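Local coordinates for Thiol:disulfide interchange protein (Proteus mirabilis, PDB 4OD7) that probably acts as a periplasmic thiol-disulfide oxidase of the DsbA family, passing its own active-site disulfide on to folding proteins, at residues K9-L14 with G158-K163; S46-N51 with K177-V182; A80-V85 with F130-L135. The protein carries 1 engineered substitution. All blocks are in the same frame, centred on the assembly; numbering follows the deposited sequence.

Interaction 1. Residues K9-L14 with G158-K163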
ATOM      1  N   LYS A   9      12.512   1.330  18.180  1.00 43.43           N
ATOM      2  CA  LYS A   9      12.005   0.002  18.481  1.00 44.69           C
ATOM      3  C   LYS A   9      10.875  -0.379  17.528  1.00 39.08           C
ATOM      4  O   LYS A   9      11.071  -1.186  16.641  1.00 36.73           O
ATOM      5  CB  LYS A   9      11.521  -0.095  19.909  1.00 51.88           C
ATOM      6  CG  LYS A   9      11.480  -1.544  20.335  1.00 58.50           C
ATOM      7  CD  LYS A   9      10.647  -1.777  21.564  1.00 65.28           C
ATOM      8  CE  LYS A   9      10.545  -3.254  21.828  1.00 68.33           C
ATOM      9  NZ  LYS A   9      11.884  -3.824  22.109  1.00 72.60           N
ATOM     10  N   GLN A  10       9.695   0.166  17.729  1.00 38.34           N
ATOM     11  CA  GLN A  10       8.576  -0.130  16.846  1.00 35.33           C
ATOM     12  C   GLN A  10       8.525   0.855  15.689  1.00 33.18           C
ATOM     13  O   GLN A  10       7.629   0.754  14.883  1.00 32.52           O
ATOM     14  CB  GLN A  10       7.231  -0.139  17.579  1.00 35.19           C
ATOM     15  CG  GLN A  10       7.073  -1.210  18.642  1.00 36.43           C
ATOM     16  CD  GLN A  10       7.536  -0.779  19.985  1.00 42.57           C
ATOM     17  OE1 GLN A  10       8.200   0.249  20.132  1.00 44.63           O
ATOM     18  NE2 GLN A  10       7.131  -1.520  21.000  1.00 44.59           N
ATOM     19  N   TYR A  11       9.431   1.831  15.626  1.00 37.12           N
ATOM     20  CA  TYR A  11       9.375   2.832  14.551  1.00 38.45           C
ATOM     21  C   TYR A  11      10.657   3.635  14.522  1.00 35.21           C
ATOM     22  O   TYR A  11      11.436   3.535  15.447  1.00 36.75           O
ATOM     23  CB  TYR A  11       8.212   3.809  14.752  1.00 42.67           C
ATOM     24  CG  TYR A  11       8.459   4.836  15.869  1.00 42.97           C
ATOM     25  CD1 TYR A  11       8.939   6.114  15.566  1.00 38.05           C
ATOM     26  CD2 TYR A  11       8.210   4.531  17.211  1.00 44.36           C
ATOM     27  CE1 TYR A  11       9.168   7.057  16.573  1.00 40.64           C
ATOM     28  CE2 TYR A  11       8.440   5.471  18.222  1.00 42.38           C
ATOM     29  CZ  TYR A  11       8.913   6.726  17.900  1.00 42.78           C
ATOM     30  OH  TYR A  11       9.131   7.669  18.901  1.00 48.10           O
ATOM     31  N   THR A  12      10.858   4.425  13.466  1.00 33.90           N
ATOM     32  CA  THR A  12      12.000   5.333  13.384  1.00 36.32           C
ATOM     33  C   THR A  12      11.513   6.693  12.879  1.00 39.96           C
ATOM     34  O   THR A  12      10.438   6.785  12.304  1.00 38.49           O
ATOM     35  CB  THR A  12      13.117   4.822  12.443  1.00 34.69           C
ATOM     36  OG1 THR A  12      12.677   4.759  11.089  1.00 32.25           O
ATOM     37  CG2 THR A  12      13.631   3.464  12.889  1.00 35.38           C
ATOM     38  N   ASN A  13      12.291   7.754  13.099  1.00 44.29           N
ATOM     39  CA  ASN A  13      11.884   9.102  12.680  1.00 43.68           C
ATOM     40  C   ASN A  13      12.258   9.356  11.217  1.00 44.69           C
ATOM     41  O   ASN A  13      13.358   9.008  10.809  1.00 47.39           O
ATOM     42  CB  ASN A  13      12.561  10.169  13.552  1.00 42.42           C
ATOM     43  CG  ASN A  13      12.041  10.196  14.975  1.00 45.03           C
ATOM     44  OD1 ASN A  13      12.814  10.349  15.907  1.00 52.29           O
ATOM     45  ND2 ASN A  13      10.745  10.043  15.154  1.00 45.86           N
ATOM     46  N   LEU A  14      11.380   9.921  10.398  1.00 41.90           N
ATOM     47  CA  LEU A  14      11.841  10.298   9.070  1.00 40.18           C
ATOM     48  C   LEU A  14      12.858  11.402   9.234  1.00 43.94           C
ATOM     49  O   LEU A  14      12.635  12.315  10.020  1.00 46.96           O
ATOM     50  CB  LEU A  14      10.686  10.748   8.183  1.00 39.18           C
ATOM     51  CG  LEU A  14      10.080   9.705   7.232  1.00 35.13           C
ATOM     52  CD1 LEU A  14       9.377   8.600   7.951  1.00 33.52           C
ATOM     53  CD2 LEU A  14       9.105  10.444   6.319  1.00 35.53           C
ATOM     54  N   GLY A 158       3.566  11.826   8.501  1.00 30.47           N
ATOM     55  CA  GLY A 158       4.685  12.258   7.685  1.00 29.34           C
ATOM     56  C   GLY A 158       5.995  12.313   8.444  1.00 31.28           C
ATOM     57  O   GLY A 158       6.969  12.876   7.954  1.00 32.93           O
ATOM     58  N   LYS A 159       6.034  11.696   9.625  1.00 38.38           N
ATOM     59  CA  LYS A 159       7.152  11.879  10.570  1.00 42.19           C
ATOM     60  C   LYS A 159       7.701  10.560  11.152  1.00 40.23           C
ATOM     61  O   LYS A 159       8.899  10.485  11.423  1.00 41.67           O
ATOM     62  CB  LYS A 159       6.778  12.853  11.712  1.00 44.70           C
ATOM     63  CG  LYS A 159       5.834  12.357  12.791  1.00 42.76           C
ATOM     64  CD  LYS A 159       5.638  13.454  13.863  1.00 44.12           C
ATOM     65  CE  LYS A 159       4.158  13.671  14.216  1.00 46.81           C
ATOM     66  NZ  LYS A 159       3.906  14.584  15.390  1.00 48.69           N
ATOM     67  N   TYR A 160       6.866   9.536  11.333  1.00 34.31           N
ATOM     68  CA  TYR A 160       7.323   8.277  11.931  1.00 35.57           C
ATOM     69  C   TYR A 160       7.229   7.129  10.948  1.00 44.72           C
ATOM     70  O   TYR A 160       6.159   6.864  10.425  1.00 46.71           O
ATOM     71  CB  TYR A 160       6.498   7.893  13.165  1.00 34.71           C
ATOM     72  CG  TYR A 160       6.348   8.951  14.245  1.00 41.12           C
ATOM     73  CD1 TYR A 160       7.455   9.385  14.965  1.00 43.45           C
ATOM     74  CD2 TYR A 160       5.102   9.512  14.552  1.00 42.60           C
ATOM     75  CE1 TYR A 160       7.336  10.335  15.968  1.00 42.10           C
ATOM     76  CE2 TYR A 160       4.973  10.471  15.559  1.00 43.24           C
ATOM     77  CZ  TYR A 160       6.101  10.882  16.263  1.00 43.14           C
ATOM     78  OH  TYR A 160       6.015  11.839  17.267  1.00 46.80           O
ATOM     79  N   LYS A 161       8.343   6.443  10.711  1.00 45.22           N
ATOM     80  CA  LYS A 161       8.333   5.246   9.881  1.00 38.72           C
ATOM     81  C   LYS A 161       8.264   3.984  10.727  1.00 36.09           C
ATOM     82  O   LYS A 161       9.147   3.700  11.546  1.00 30.74           O
ATOM     83  CB  LYS A 161       9.546   5.233   8.957  1.00 29.92           C
ATOM     84  CG  LYS A 161       9.540   4.098   7.968  1.00 26.59           C
ATOM     85  CD  LYS A 161      10.743   4.130   7.063  1.00 25.82           C
ATOM     86  CE  LYS A 161      10.478   5.208   5.977  1.00 28.43           C
ATOM     87  NZ  LYS A 161      11.455   5.288   4.847  1.00 28.26           N
ATOM     88  N   MET A 162       7.183   3.234  10.531  1.00 33.78           N
ATOM     89  CA  MET A 162       7.021   1.932  11.172  1.00 31.55           C
ATOM     90  C   MET A 162       8.196   0.986  10.960  1.00 27.94           C
ATOM     91  O   MET A 162       8.776   0.935   9.883  1.00 25.53           O
ATOM     92  CB  MET A 162       5.766   1.234  10.688  1.00 28.32           C
ATOM     93  CG  MET A 162       4.512   1.916  11.061  1.00 28.35           C
ATOM     94  SD  MET A 162       4.220   2.021  12.820  1.00 33.06           S
ATOM     95  CE  MET A 162       3.934   0.354  13.380  1.00 27.48           C
ATOM     96  N   LYS A 163       8.565   0.296  12.029  1.00 27.08           N
ATOM     97  CA  LYS A 163       9.567  -0.750  12.009  1.00 27.64           C
ATOM     98  C   LYS A 163       8.894  -2.108  12.103  1.00 26.03           C
ATOM     99  O   LYS A 163       8.584  -2.576  13.194  1.00 27.20           O
ATOM    100  CB  LYS A 163      10.531  -0.558  13.162  1.00 29.34           C
ATOM    101  CG  LYS A 163      11.869  -1.127  12.910  1.00 29.80           C
ATOM    102  CD  LYS A 163      12.855  -0.721  13.990  1.00 32.16           C
ATOM    103  CE  LYS A 163      13.449  -1.956  14.667  1.00 32.78           C
ATOM    104  NZ  LYS A 163      14.511  -2.608  13.886  1.00 32.09           N
TER

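Interaction 2. Residues S46-N51 with K177-V182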
ATOM      1  N   SER A  46      -5.491  -3.896   6.613  1.00 21.56           N
ATOM      2  CA  SER A  46      -6.910  -3.857   6.780  1.00 22.05           C
ATOM      3  C   SER A  46      -7.299  -3.865   8.273  1.00 22.62           C
ATOM      4  O   SER A  46      -8.243  -3.192   8.640  1.00 24.63           O
ATOM      5  CB  SER A  46      -7.550  -4.961   5.943  1.00 22.11           C
ATOM      6  OG  SER A  46      -6.933  -6.169   6.158  1.00 26.55           O
ATOM      7  N   THR A  47      -6.600  -4.601   9.122  1.00 22.64           N
ATOM      8  CA  THR A  47      -6.845  -4.548  10.559  1.00 24.30           C
ATOM      9  C   THR A  47      -6.616  -3.131  11.068  1.00 25.41           C
ATOM     10  O   THR A  47      -7.395  -2.596  11.843  1.00 26.49           O
ATOM     11  CB  THR A  47      -5.912  -5.506  11.334  1.00 25.07           C
ATOM     12  OG1 THR A  47      -6.229  -6.850  10.990  1.00 30.13           O
ATOM     13  CG2 THR A  47      -6.062  -5.354  12.863  1.00 27.43           C
ATOM     14  N   VAL A  48      -5.556  -2.524  10.548  1.00 25.18           N
ATOM     15  CA  VAL A  48      -5.153  -1.176  10.896  1.00 24.17           C
ATOM     16  C   VAL A  48      -6.207  -0.149  10.470  1.00 24.26           C
ATOM     17  O   VAL A  48      -6.572   0.734  11.253  1.00 26.41           O
ATOM     18  CB  VAL A  48      -3.794  -0.844  10.248  1.00 22.51           C
ATOM     19  CG1 VAL A  48      -3.508   0.645  10.261  1.00 22.89           C
ATOM     20  CG2 VAL A  48      -2.674  -1.610  10.942  1.00 23.19           C
ATOM     21  N   GLU A  49      -6.683  -0.281   9.241  1.00 22.31           N
ATOM     22  CA  GLU A  49      -7.670   0.623   8.707  1.00 22.24           C
ATOM     23  C   GLU A  49      -8.960   0.538   9.521  1.00 24.06           C
ATOM     24  O   GLU A  49      -9.600   1.550   9.776  1.00 27.18           O
ATOM     25  CB  GLU A  49      -7.935   0.290   7.226  1.00 22.43           C
ATOM     26  CG  GLU A  49      -6.813   0.672   6.273  1.00 20.35           C
ATOM     27  CD  GLU A  49      -6.732  -0.188   4.997  1.00 18.83           C
ATOM     28  OE1 GLU A  49      -7.689  -0.931   4.703  1.00 25.01           O
ATOM     29  OE2 GLU A  49      -5.698  -0.101   4.302  1.00 18.88           O
ATOM     30  N   LYS A  50      -9.286  -0.659   9.998  1.00 26.57           N
ATOM     31  CA  LYS A  50     -10.494  -0.876  10.798  1.00 30.28           C
ATOM     32  C   LYS A  50     -10.431  -0.300  12.229  1.00 32.81           C
ATOM     33  O   LYS A  50     -11.474  -0.164  12.892  1.00 33.58           O
ATOM     34  CB  LYS A  50     -10.791  -2.371  10.888  1.00 33.99           C
ATOM     35  CG  LYS A  50     -11.450  -2.954   9.661  1.00 39.74           C
ATOM     36  CD  LYS A  50     -11.773  -4.440   9.833  1.00 47.98           C
ATOM     37  CE  LYS A  50     -13.091  -4.810   9.173  1.00 54.00           C
ATOM     38  NZ  LYS A  50     -13.340  -6.268   9.223  1.00 58.26           N
ATOM     39  N   ASN A  51      -9.220  -0.046  12.730  1.00 30.85           N
ATOM     40  CA  ASN A  51      -9.034   0.255  14.138  1.00 31.44           C
ATOM     41  C   ASN A  51      -8.584   1.680  14.433  1.00 32.12           C
ATOM     42  O   ASN A  51      -8.539   2.086  15.557  1.00 34.33           O
ATOM     43  CB  ASN A  51      -8.023  -0.727  14.720  1.00 32.32           C
ATOM     44  CG  ASN A  51      -8.616  -2.115  14.936  1.00 32.64           C
ATOM     45  OD1 ASN A  51      -9.812  -2.266  15.156  1.00 36.16           O
ATOM     46  ND2 ASN A  51      -7.774  -3.128  14.894  1.00 31.51           N
ATOM     47  N   LYS A 177      -2.945  -7.245  15.058  1.00 30.80           N
ATOM     48  CA  LYS A 177      -3.562  -6.536  16.151  1.00 32.07           C
ATOM     49  C   LYS A 177      -2.503  -5.719  16.841  1.00 32.77           C
ATOM     50  O   LYS A 177      -2.737  -4.591  17.274  1.00 34.42           O
ATOM     51  CB  LYS A 177      -4.232  -7.512  17.082  1.00 39.32           C
ATOM     52  CG  LYS A 177      -5.533  -8.011  16.508  1.00 44.49           C
ATOM     53  CD  LYS A 177      -6.249  -8.952  17.458  1.00 53.17           C
ATOM     54  CE  LYS A 177      -5.367 -10.165  17.755  1.00 57.68           C
ATOM     55  NZ  LYS A 177      -6.042 -11.214  18.547  1.00 61.16           N
ATOM     56  N   ALA A 178      -1.347  -6.330  16.990  1.00 31.54           N
ATOM     57  CA  ALA A 178      -0.228  -5.673  17.619  1.00 32.73           C
ATOM     58  C   ALA A 178       0.221  -4.517  16.767  1.00 31.06           C
ATOM     59  O   ALA A 178       0.676  -3.529  17.282  1.00 32.19           O
ATOM     60  CB  ALA A 178       0.909  -6.640  17.823  1.00 35.04           C
ATOM     61  N   TYR A 179       0.181  -4.689  15.453  1.00 29.18           N
ATOM     62  CA  TYR A 179       0.568  -3.644  14.509  1.00 28.45           C
ATOM     63  C   TYR A 179      -0.391  -2.486  14.626  1.00 29.59           C
ATOM     64  O   TYR A 179       0.014  -1.327  14.731  1.00 28.55           O
ATOM     65  CB  TYR A 179       0.573  -4.143  13.064  1.00 28.17           C
ATOM     66  CG  TYR A 179       1.406  -3.270  12.118  1.00 28.50           C
ATOM     67  CD1 TYR A 179       0.893  -2.101  11.562  1.00 26.16           C
ATOM     68  CD2 TYR A 179       2.701  -3.640  11.763  1.00 27.06           C
ATOM     69  CE1 TYR A 179       1.656  -1.312  10.716  1.00 24.59           C
ATOM     70  CE2 TYR A 179       3.462  -2.870  10.923  1.00 25.22           C
ATOM     71  CZ  TYR A 179       2.939  -1.706  10.392  1.00 25.79           C
ATOM     72  OH  TYR A 179       3.726  -0.942   9.547  1.00 25.71           O
ATOM     73  N   SER A 180      -1.677  -2.834  14.615  1.00 30.85           N
ATOM     74  CA  SER A 180      -2.770  -1.869  14.748  1.00 32.57           C
ATOM     75  C   SER A 180      -2.699  -1.135  16.075  1.00 33.61           C
ATOM     76  O   SER A 180      -3.075   0.020  16.162  1.00 35.07           O
ATOM     77  CB  SER A 180      -4.116  -2.574  14.643  1.00 31.33           C
ATOM     78  OG  SER A 180      -5.134  -1.706  15.076  1.00 30.44           O
ATOM     79  N   ASP A 181      -2.242  -1.835  17.109  1.00 33.02           N
ATOM     80  CA  ASP A 181      -2.043  -1.254  18.429  1.00 36.14           C
ATOM     81  C   ASP A 181      -0.985  -0.139  18.389  1.00 36.78           C
ATOM     82  O   ASP A 181      -1.209   0.946  18.896  1.00 40.10           O
ATOM     83  CB  ASP A 181      -1.630  -2.365  19.378  1.00 37.85           C
ATOM     84  CG  ASP A 181      -2.007  -2.115  20.813  1.00 44.16           C
ATOM     85  OD1 ASP A 181      -2.894  -1.272  21.094  1.00 45.98           O
ATOM     86  OD2 ASP A 181      -1.409  -2.814  21.667  1.00 46.50           O
ATOM     87  N   VAL A 182       0.181  -0.419  17.800  1.00 38.63           N
ATOM     88  CA  VAL A 182       1.282   0.566  17.687  1.00 36.28           C
ATOM     89  C   VAL A 182       0.909   1.828  16.891  1.00 35.33           C
ATOM     90  O   VAL A 182       1.312   2.925  17.247  1.00 35.34           O
ATOM     91  CB  VAL A 182       2.546  -0.079  17.081  1.00 34.04           C
ATOM     92  CG1 VAL A 182       3.660   0.926  16.887  1.00 33.62           C
ATOM     93  CG2 VAL A 182       3.022  -1.170  17.995  1.00 34.41           C
TER
HETATM   94  O   HOH W   1      -5.155   0.726  13.656  1.00 17.20           O

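Interaction 3. Residues A80-V85 with F130-L135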
ATOM      1  N   ALA A  80      -7.846   1.894  -9.992  1.00 14.67           N
ATOM      2  CA  ALA A  80      -8.629   1.197  -8.990  1.00 15.97           C
ATOM      3  C   ALA A  80      -9.206   2.184  -7.980  1.00 16.34           C
ATOM      4  O   ALA A  80     -10.356   2.030  -7.544  1.00 18.46           O
ATOM      5  CB  ALA A  80      -7.792   0.166  -8.301  1.00 14.94           C
ATOM      6  N   ILE A  81      -8.377   3.151  -7.575  1.00 15.61           N
ATOM      7  CA  ILE A  81      -8.772   4.226  -6.664  1.00 12.73           C
ATOM      8  C   ILE A  81      -9.835   5.079  -7.318  1.00 12.97           C
ATOM      9  O   ILE A  81     -10.840   5.384  -6.687  1.00 16.33           O
ATOM     10  CB  ILE A  81      -7.603   5.087  -6.235  1.00 12.91           C
ATOM     11  CG1 ILE A  81      -6.623   4.226  -5.411  1.00 12.46           C
ATOM     12  CG2 ILE A  81      -8.079   6.300  -5.428  1.00 14.83           C
ATOM     13  CD1 ILE A  81      -5.321   4.869  -5.212  1.00 11.57           C
ATOM     14  N   ALA A  82      -9.592   5.496  -8.558  1.00 11.65           N
ATOM     15  CA  ALA A  82     -10.524   6.366  -9.248  1.00 13.32           C
ATOM     16  C   ALA A  82     -11.909   5.727  -9.427  1.00 16.81           C
ATOM     17  O   ALA A  82     -12.942   6.437  -9.382  1.00 16.97           O
ATOM     18  CB  ALA A  82      -9.952   6.802 -10.611  1.00 15.15           C
ATOM     19  N   LEU A  83     -11.935   4.417  -9.694  1.00 18.55           N
ATOM     20  CA  LEU A  83     -13.199   3.709  -9.915  1.00 17.06           C
ATOM     21  C   LEU A  83     -13.748   3.215  -8.594  1.00 17.14           C
ATOM     22  O   LEU A  83     -14.875   2.755  -8.549  1.00 20.28           O
ATOM     23  CB  LEU A  83     -13.013   2.545 -10.893  1.00 17.05           C
ATOM     24  CG  LEU A  83     -12.598   3.017 -12.292  1.00 16.61           C
ATOM     25  CD1 LEU A  83     -12.494   1.910 -13.268  1.00 16.14           C
ATOM     26  CD2 LEU A  83     -13.481   4.146 -12.826  1.00 18.64           C
ATOM     27  N   GLY A  84     -12.924   3.266  -7.541  1.00 20.39           N
ATOM     28  CA  GLY A  84     -13.307   2.836  -6.209  1.00 17.70           C
ATOM     29  C   GLY A  84     -13.482   1.335  -6.123  1.00 20.30           C
ATOM     30  O   GLY A  84     -14.296   0.848  -5.336  1.00 21.42           O
ATOM     31  N   VAL A  85     -12.662   0.600  -6.856  1.00 16.62           N
ATOM     32  CA  VAL A  85     -12.810  -0.857  -6.932  1.00 15.82           C
ATOM     33  C   VAL A  85     -11.594  -1.599  -6.382  1.00 14.00           C
ATOM     34  O   VAL A  85     -11.277  -2.689  -6.806  1.00 15.35           O
ATOM     35  CB  VAL A  85     -13.118  -1.272  -8.399  1.00 14.72           C
ATOM     36  CG1 VAL A  85     -14.421  -0.657  -8.887  1.00 16.89           C
ATOM     37  CG2 VAL A  85     -11.970  -0.866  -9.337  1.00 19.38           C
ATOM     38  N   PHE A 130      -7.276  12.908 -16.275  1.00 17.72           N
ATOM     39  CA  PHE A 130      -6.634  13.867 -15.401  1.00 15.27           C
ATOM     40  C   PHE A 130      -6.605  13.339 -13.996  1.00 13.86           C
ATOM     41  O   PHE A 130      -5.618  13.478 -13.309  1.00 15.45           O
ATOM     42  CB  PHE A 130      -7.385  15.213 -15.442  1.00 16.43           C
ATOM     43  CG  PHE A 130      -6.892  16.213 -14.443  1.00 15.66           C
ATOM     44  CD1 PHE A 130      -5.960  17.157 -14.785  1.00 17.15           C
ATOM     45  CD2 PHE A 130      -7.348  16.195 -13.148  1.00 14.20           C
ATOM     46  CE1 PHE A 130      -5.517  18.062 -13.871  1.00 18.95           C
ATOM     47  CE2 PHE A 130      -6.903  17.095 -12.251  1.00 15.88           C
ATOM     48  CZ  PHE A 130      -5.992  18.024 -12.607  1.00 16.70           C
ATOM     49  N   VAL A 131      -7.710  12.790 -13.532  1.00 13.98           N
ATOM     50  CA  VAL A 131      -7.748  12.291 -12.160  1.00 17.08           C
ATOM     51  C   VAL A 131      -6.719  11.133 -11.931  1.00 12.97           C
ATOM     52  O   VAL A 131      -6.086  11.048 -10.903  1.00 11.24           O
ATOM     53  CB  VAL A 131      -9.136  11.875 -11.764  1.00 17.41           C
ATOM     54  CG1 VAL A 131      -9.741  11.039 -12.791  1.00 23.68           C
ATOM     55  CG2 VAL A 131      -9.136  11.136 -10.463  1.00 15.26           C
ATOM     56  N   VAL A 132      -6.624  10.230 -12.884  1.00 12.45           N
ATOM     57  CA  VAL A 132      -5.742   9.092 -12.768  1.00 12.10           C
ATOM     58  C   VAL A 132      -4.330   9.625 -12.940  1.00 13.62           C
ATOM     59  O   VAL A 132      -3.442   9.234 -12.212  1.00 13.73           O
ATOM     60  CB  VAL A 132      -6.129   8.016 -13.768  1.00 12.28           C
ATOM     61  CG1 VAL A 132      -5.030   7.003 -13.971  1.00 12.64           C
ATOM     62  CG2 VAL A 132      -7.377   7.321 -13.265  1.00 12.39           C
ATOM     63  N   ASN A 133      -4.130  10.551 -13.869  1.00 13.59           N
ATOM     64  CA  ASN A 133      -2.831  11.197 -13.990  1.00 14.15           C
ATOM     65  C   ASN A 133      -2.364  11.871 -12.685  1.00 15.04           C
ATOM     66  O   ASN A 133      -1.249  11.669 -12.247  1.00 15.68           O
ATOM     67  CB  ASN A 133      -2.861  12.226 -15.112  1.00 14.46           C
ATOM     68  CG  ASN A 133      -3.059  11.598 -16.485  1.00 16.18           C
ATOM     69  OD1 ASN A 133      -2.765  10.421 -16.712  1.00 17.53           O
ATOM     70  ND2 ASN A 133      -3.583  12.385 -17.401  1.00 17.37           N
ATOM     71  N   SER A 134      -3.261  12.577 -12.010  1.00 15.66           N
ATOM     72  CA  SER A 134      -2.968  13.206 -10.731  1.00 14.34           C
ATOM     73  C   SER A 134      -2.634  12.198  -9.665  1.00 12.72           C
ATOM     74  O   SER A 134      -1.703  12.403  -8.907  1.00 14.27           O
ATOM     75  CB  SER A 134      -4.164  14.018 -10.255  1.00 17.22           C
ATOM     76  OG  SER A 134      -4.438  15.053 -11.177  1.00 24.37           O
ATOM     77  N   LEU A 135      -3.374  11.101  -9.617  1.00 12.63           N
ATOM     78  CA  LEU A 135      -3.089  10.030  -8.650  1.00 14.61           C
ATOM     79  C   LEU A 135      -1.728   9.383  -8.906  1.00 13.84           C
ATOM     80  O   LEU A 135      -1.048   8.964  -7.975  1.00 13.64           O
ATOM     81  CB  LEU A 135      -4.161   8.927  -8.699  1.00 12.70           C
ATOM     82  CG  LEU A 135      -5.499   9.293  -8.095  1.00 14.38           C
ATOM     83  CD1 LEU A 135      -6.533   8.296  -8.521  1.00 16.63           C
ATOM     84  CD2 LEU A 135      -5.446   9.347  -6.599  1.00 16.78           C
TER

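Interaction 1. Residues K9-L14 with G158-K163
Residues 9-14 and 158-163 run antiparallel and share four backbone hydrogen bonds, the short strands 11-13 and 160-162 within them meeting at 151°. This is the edge of the mixed five-stranded sheet of the thioredoxin-like DsbA domain, and strand 11-13 is its outermost strand on this side. Thr12 and Lys161 form the hydrogen-bonded pair: Thr12 N gives to Lys161 O at 2.7 Å, and Lys161 N returns a bond of 2.7 Å to Thr12 O. Leu14 N to Lys159 O and Lys163 N to Gln10 O prolong the ladder at either end. A classic beta bulge leads into strand 160-162, Lys159 and Tyr160 both facing Ile156 of the next strand.

Asn13 and Tyr160 share one face of the sheet. Tyr11 lies beside Tyr160 and points the same way, the ring planes turned 81° against each other and CE1 of Tyr11 coming 3.3 Å from CD1 of Tyr160. Tyr11 reaches this place with CG between its own N and carbonyl carbon (chi1 74°). CG of Lys159 covers one face of the Tyr160 ring near its rim, while Leu186 of helix 172-187 also packs on that residue. Thr12 and Lys161 take the other face of the sheet, and Leu14 crosses Lys161 at about a right angle, its CD1 3.5 Å from Lys161 CB; Leu14 and Lys161 also touch Val155. At the far end Lys163 sends its amine to a salt bridge with Asp165, and on the way its CE passes 3.2 Å from Lys9 O.

Interaction 2. Residues S46-N51 with K177-V182
Ser180 turns OG anti to its own N (chi1 166°), and Asn51 swings CG to the side away from its carbonyl carbon, which brings the hydroxyl and the amide together between 44-51 and the C-terminal 172-187, two helices of the thioredoxin-like DsbA fold. Asn51 ND2 donates to Ser180 OG at 3.0 Å, with the oxygen close to the amide plane but the bond bent to 146° at the hydrogen. The same hydroxyl is 2.8 Å from a water that donates to Val48 O, also at 2.8 Å, so Ser180 OG is linked to the opposite helix both directly and through solvent.

Two methyls pack beside this polar patch. Thr47 CG2 lies 3.8 Å from Ser180 CB, and Val48 CG2 sits 3.8 Å from Ser180 CA while also touching Tyr179 CD1 at 3.7 Å. Val48 CA and Ser180 CA are 4.6 Å apart, consistent with the small serine side chain at this point, where the segment axes come within 8.5 Å and cross at -45°. Beyond the helix pair, Tyr179 packs edge-to-face with Phe38 of helix 33-41 and bonds Asn164 through its hydroxyl, while Val182 rests on Met162 of strand 160-162.

Interaction 3. Residues A80-V85 with F130-L135
Leu135 and Ala82 carry this contact between the C-terminal turn of helix 70-83 and the first turns of helix 130-145, two helices of the DsbA-like thioredoxin domain. The 44 residues between the segments are largely helical and hold no strand, as expected for the helical insertion that marks DsbA within the thioredoxin fold.

Leu135 is the side chain to follow. Its CB leaves the helix on the side facing 80-85, and CG turns anti to the carbonyl carbon (chi1 -73°), lying beside the backbone N. The branches then part. CD1 does most of the touching: it lies 4.0 Å from Ile81 CG2, about as far from Ile81 CB, and 4.1 Å from the backbone N of Ala82. CD2 reaches the same methyl, Ile81 CG2, at 4.2 Å. The two side chains slant across one another, with Ile81 CG2 placed anti to its own backbone N. Leu135 also touches Ala78, one turn back along helix 70-83.

One turn earlier on the second helix, Val132 CG2 meets Ala82 CB at 3.7 Å, the shortest approach here, and Val131 CG2 adds a looser touch on the same methyl. Val132 continues onto Arg75, Ala78 and Val79. The side-chain contacts are all apolar, and the contact buries only 161 Å² near the surface.

Gly84, with positive phi, closes helix 70-83 as the C-prime residue of a Schellman motif, in which Val85 N binds Ala80 O and Gly84 N makes a weak bond to Ile81 O. Separately, in the first turn of helix 130-145, Phe130 O takes two donors from opposite faces of its plane, Ser134 N at 2.8 Å and Ser134 OG at 2.9 Å.

How the interactions relate
From the N terminus, 9-14 comes first and waits until 158-163 to find its partner, so interaction 1 encloses about three quarters of the chain and forms the sheet's edge. Helix 44-51 follows, and its mate in helix 172-187 arrives after 158-163; interactions 1 and 2 therefore cross along the chain. Interaction 3, between 80-85 and 130-135, closes a shorter, mainly helical loop that falls within both larger ones. In space interactions 1 and 2 touch, Gln10 packing against Val182, which joins the sheet edge to the C-terminal helix. Interaction 3 stands across the chain's centre, its centre 28 Å from that of interaction 1.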